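Local coordinates for 4-hydroxy-3-methylbut-2-enyl diphosphate reductase (Aquifex aeolicus, PDB 3DNF), which catalyses the last step of the non-mevalonate isoprenoid pathway, reducing 4-hydroxy-3-methylbut-2-enyl diphosphate to isopentenyl and dimethylallyl diphosphate with an iron-sulfur cluster, at residues E46-R49 and L50-G54; I241-A244 and E245-Q248. One frame throughout, in Å; residues are numbered along the deposited sequence.

Interaction 1 (E46-R49 and L50-G54); sequences EVNR and LKNLG
R49 and L50 meet on the packed flank of helix 44-53, where L50 CG lies over one face of the guanidinium, 3.8 Å from R49 NH2. Its rotation is fixed by E46 one turn earlier: R49 NE donates to E46 OE1 (2.8 Å, 175°) and R49 NH2 to E46 OE2 (2.9 Å), a side-on, two-nitrogen salt bridge lying in the guanidinium plane but meeting the carboxylate from above its own. CG anti to the backbone N (chi1 -179°) and a bend at chi3 turn the arginine back toward E46. NH2 also forms a salt bridge with E24 of helix 14-26, and W269 NE1 binds E46 OE1. Replacing R49 with an alanine would probably leave the E46 and E24 carboxylates without their shared cation and open a gap beside L50 CG. The helix links strands 34-36 and 55-57 in a beta-alpha-beta unit and ends in a Schellman motif at G54, whose positive phi suits glycine. On the exposed flank, by contrast, N48 and N52 make no direct side-chain bond: their ND2 atoms, both donors, stand 3.2 Å apart with amide planes 82° apart, and one water accepts from N48 ND2 and N52 ND2.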
# COMPACT_ATOMS: atom_id res chain seq x y z
N GLU B 46 -18.77 -32.05 13.65
CA GLU B 46 -17.86 -32.57 12.62
C GLU B 46 -16.68 -33.36 13.23
O GLU B 46 -16.32 -34.45 12.75
CB GLU B 46 -17.39 -31.45 11.69
CG GLU B 46 -16.38 -31.90 10.57
CD GLU B 46 -17.01 -32.76 9.47
OE1 GLU B 46 -18.08 -33.34 9.68
OE2 GLU B 46 -16.40 -32.85 8.38
N VAL B 47 -16.06 -32.80 14.27
CA VAL B 47 -15.01 -33.54 15.00
C VAL B 47 -15.56 -34.86 15.52
O VAL B 47 -14.89 -35.90 15.40
CB VAL B 47 -14.41 -32.63 16.12
CG1 VAL B 47 -13.45 -33.40 17.03
CG2 VAL B 47 -13.76 -31.47 15.49
N ASN B 48 -16.79 -34.86 16.04
CA ASN B 48 -17.41 -36.10 16.50
C ASN B 48 -17.61 -37.12 15.36
O ASN B 48 -17.37 -38.32 15.55
CB ASN B 48 -18.77 -35.84 17.15
CG ASN B 48 -19.38 -37.09 17.70
OD1 ASN B 48 -18.95 -37.57 18.74
ND2 ASN B 48 -20.41 -37.62 17.03
N ARG B 49 -18.06 -36.62 14.20
CA ARG B 49 -18.30 -37.50 13.04
C ARG B 49 -16.98 -38.19 12.68
O ARG B 49 -16.93 -39.42 12.51
CB ARG B 49 -18.76 -36.70 11.81
CG ARG B 49 -19.02 -37.58 10.58
CD ARG B 49 -19.36 -36.73 9.34
NE ARG B 49 -18.19 -35.97 8.88
CZ ARG B 49 -17.18 -36.49 8.17
NH1 ARG B 49 -17.23 -37.77 7.81
NH2 ARG B 49 -16.16 -35.72 7.82
N LEU B 50 -15.91 -37.41 12.66
CA LEU B 50 -14.62 -37.96 12.27
C LEU B 50 -14.12 -38.91 13.37
O LEU B 50 -13.54 -39.94 13.07
CB LEU B 50 -13.60 -36.84 12.05
CG LEU B 50 -13.70 -36.12 10.70
CD1 LEU B 50 -12.94 -34.76 10.81
CD2 LEU B 50 -13.13 -37.03 9.55
N LYS B 51 -14.32 -38.54 14.63
CA LYS B 51 -13.94 -39.43 15.74
C LYS B 51 -14.62 -40.82 15.60
O LYS B 51 -13.98 -41.87 15.74
CB LYS B 51 -14.27 -38.77 17.08
CG LYS B 51 -13.77 -39.57 18.28
CD LYS B 51 -13.92 -38.77 19.58
CE LYS B 51 -13.28 -39.49 20.79
NZ LYS B 51 -13.83 -40.87 21.03
N ASN B 52 -15.89 -40.81 15.24
CA ASN B 52 -16.66 -42.06 15.02
C ASN B 52 -16.08 -42.91 13.86
O ASN B 52 -16.19 -44.14 13.87
CB ASN B 52 -18.13 -41.73 14.82
CG ASN B 52 -18.79 -41.33 16.13
OD1 ASN B 52 -18.29 -41.67 17.21
ND2 ASN B 52 -19.90 -40.64 16.05
N LEU B 53 -15.46 -42.26 12.89
CA LEU B 53 -14.74 -42.99 11.81
C LEU B 53 -13.38 -43.54 12.19
O LEU B 53 -12.81 -44.37 11.44
CB LEU B 53 -14.51 -42.06 10.60
CG LEU B 53 -15.66 -41.57 9.75
CD1 LEU B 53 -15.14 -40.62 8.67
CD2 LEU B 53 -16.43 -42.76 9.13
N GLY B 54 -12.82 -43.06 13.30
CA GLY B 54 -11.46 -43.40 13.72
C GLY B 54 -10.40 -42.30 13.52
O GLY B 54 -9.19 -42.57 13.58
O HOH W 1 -21.89 -39.90 18.06

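Interaction 2 (I241-A244 and E245-Q248); sequences IETA and EELQ
E246 folds its carboxylate back onto the backbone three and four residues earlier, where OE2 accepts two amide hydrogens: E242 N at 2.9 Å and T243 N at 3.0 Å. Both donors approach from the same face of the carboxylate, well above its plane, and the N-H...O angles of 144° and 135° show that neither bond is straight. The two consecutive N-H groups thus converge on one oxygen. With CG beside its backbone N (chi1 -59°) and the chain extended beyond it, E246 reaches across the turn to these amides. A second glutamate lies close by, E242 OE1 being 4.5 Å from E246 OE2; this proximity of like charges is likely to be eased by the two amides and by K219 N, which binds E242 OE2.

The backbone closes the turn with two bonds of i to i+3 spacing, E246 N to T243 O (3.0 Å) and L247 N to A244 O (3.1 Å). Their donors stand above the carbonyl planes, consistent with the tight winding of this short 3-10 turn.

Packing begins along the aliphatic part of E246, whose CB touches I241 CG2 at 3.6 Å, the two side chains running antiparallel alongside one another. I241 and L247 lie roughly perpendicular, with I241 CD1 3.8 Å from L247 CG. At the exposed E245, the T243 methyl CG2 runs beside E245 CG at 3.5 Å.

The turn follows directly on strand 238-241, an edge strand of its parallel sheet within this chain, and I241 and L247 both pack against I214 of the adjacent strand 212-216 and V274 of helix 268-281.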
# COMPACT_ATOMS: atom_id res chain seq x y z
N ILE B 241 -29.26 -20.34 11.92
CA ILE B 241 -29.48 -21.56 12.71
C ILE B 241 -28.20 -22.40 12.83
O ILE B 241 -27.34 -22.35 11.96
CB ILE B 241 -30.63 -22.45 12.14
CG1 ILE B 241 -30.33 -22.90 10.71
CG2 ILE B 241 -31.98 -21.73 12.20
CD1 ILE B 241 -31.09 -24.14 10.29
N GLU B 242 -28.09 -23.16 13.92
CA GLU B 242 -26.97 -24.09 14.14
C GLU B 242 -27.34 -25.53 13.76
O GLU B 242 -26.47 -26.32 13.38
CB GLU B 242 -26.52 -24.03 15.59
CG GLU B 242 -25.69 -22.81 15.94
CD GLU B 242 -25.21 -22.81 17.38
OE1 GLU B 242 -25.95 -23.32 18.26
OE2 GLU B 242 -24.11 -22.28 17.64
N THR B 243 -28.63 -25.84 13.86
CA THR B 243 -29.15 -27.18 13.59
C THR B 243 -30.48 -27.09 12.84
O THR B 243 -31.23 -26.12 13.01
CB THR B 243 -29.35 -27.99 14.92
OG1 THR B 243 -28.11 -28.05 15.64
CG2 THR B 243 -29.82 -29.42 14.66
N ALA B 244 -30.76 -28.11 12.02
CA ALA B 244 -32.09 -28.27 11.40
C ALA B 244 -33.25 -28.24 12.42
O ALA B 244 -34.39 -27.90 12.06
CB ALA B 244 -32.14 -29.55 10.58
N GLU B 245 -32.95 -28.59 13.67
CA GLU B 245 -33.93 -28.57 14.77
C GLU B 245 -34.56 -27.19 14.95
O GLU B 245 -35.71 -27.09 15.38
CB GLU B 245 -33.28 -28.98 16.10
CG GLU B 245 -32.81 -30.43 16.18
CD GLU B 245 -33.91 -31.44 15.87
OE1 GLU B 245 -33.62 -32.42 15.15
OE2 GLU B 245 -35.06 -31.25 16.34
N GLU B 246 -33.81 -26.15 14.61
CA GLU B 246 -34.25 -24.78 14.81
C GLU B 246 -35.21 -24.27 13.73
O GLU B 246 -35.91 -23.27 13.95
CB GLU B 246 -33.05 -23.85 14.96
CG GLU B 246 -32.14 -24.24 16.11
CD GLU B 246 -30.84 -23.47 16.11
OE1 GLU B 246 -30.87 -22.22 16.22
OE2 GLU B 246 -29.78 -24.11 16.01
N LEU B 247 -35.25 -24.95 12.59
CA LEU B 247 -36.13 -24.60 11.48
C LEU B 247 -37.61 -24.61 11.87
O LEU B 247 -38.21 -25.68 12.03
CB LEU B 247 -35.91 -25.54 10.28
CG LEU B 247 -34.61 -25.40 9.49
CD1 LEU B 247 -34.36 -26.62 8.61
CD2 LEU B 247 -34.60 -24.11 8.67
N GLN B 248 -38.17 -23.42 12.03
CA GLN B 248 -39.57 -23.27 12.41
C GLN B 248 -40.45 -23.45 11.18
O GLN B 248 -40.25 -22.75 10.18
CB GLN B 248 -39.83 -21.91 13.04
CG GLN B 248 -39.11 -21.69 14.37
CD GLN B 248 -39.26 -20.27 14.89
OE1 GLN B 248 -38.34 -19.71 15.48
NE2 GLN B 248 -40.43 -19.67 14.67

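How the interactions relate
From the N terminus, strand 34-36 leads to helix 44-53, within which interaction 1 is a purely local contact; the chain then turns into strand 55-57. Nearly two hundred residues later, strand 238-241 runs into the turn of interaction 2, again between adjoining segments, before strand 257-262. Each therefore closes only a few residues of chain, and the two lie in series, neither nesting nor crossing. The helix connects strands of one parallel sheet, whereas the turn follows an edge strand of another; with centres 22 Å apart and nearest atoms about 10 Å apart, they do not touch. Helix 268-281 relates them indirectly: W269 bonds to E46 of interaction 1, and V274 packs on interaction 2.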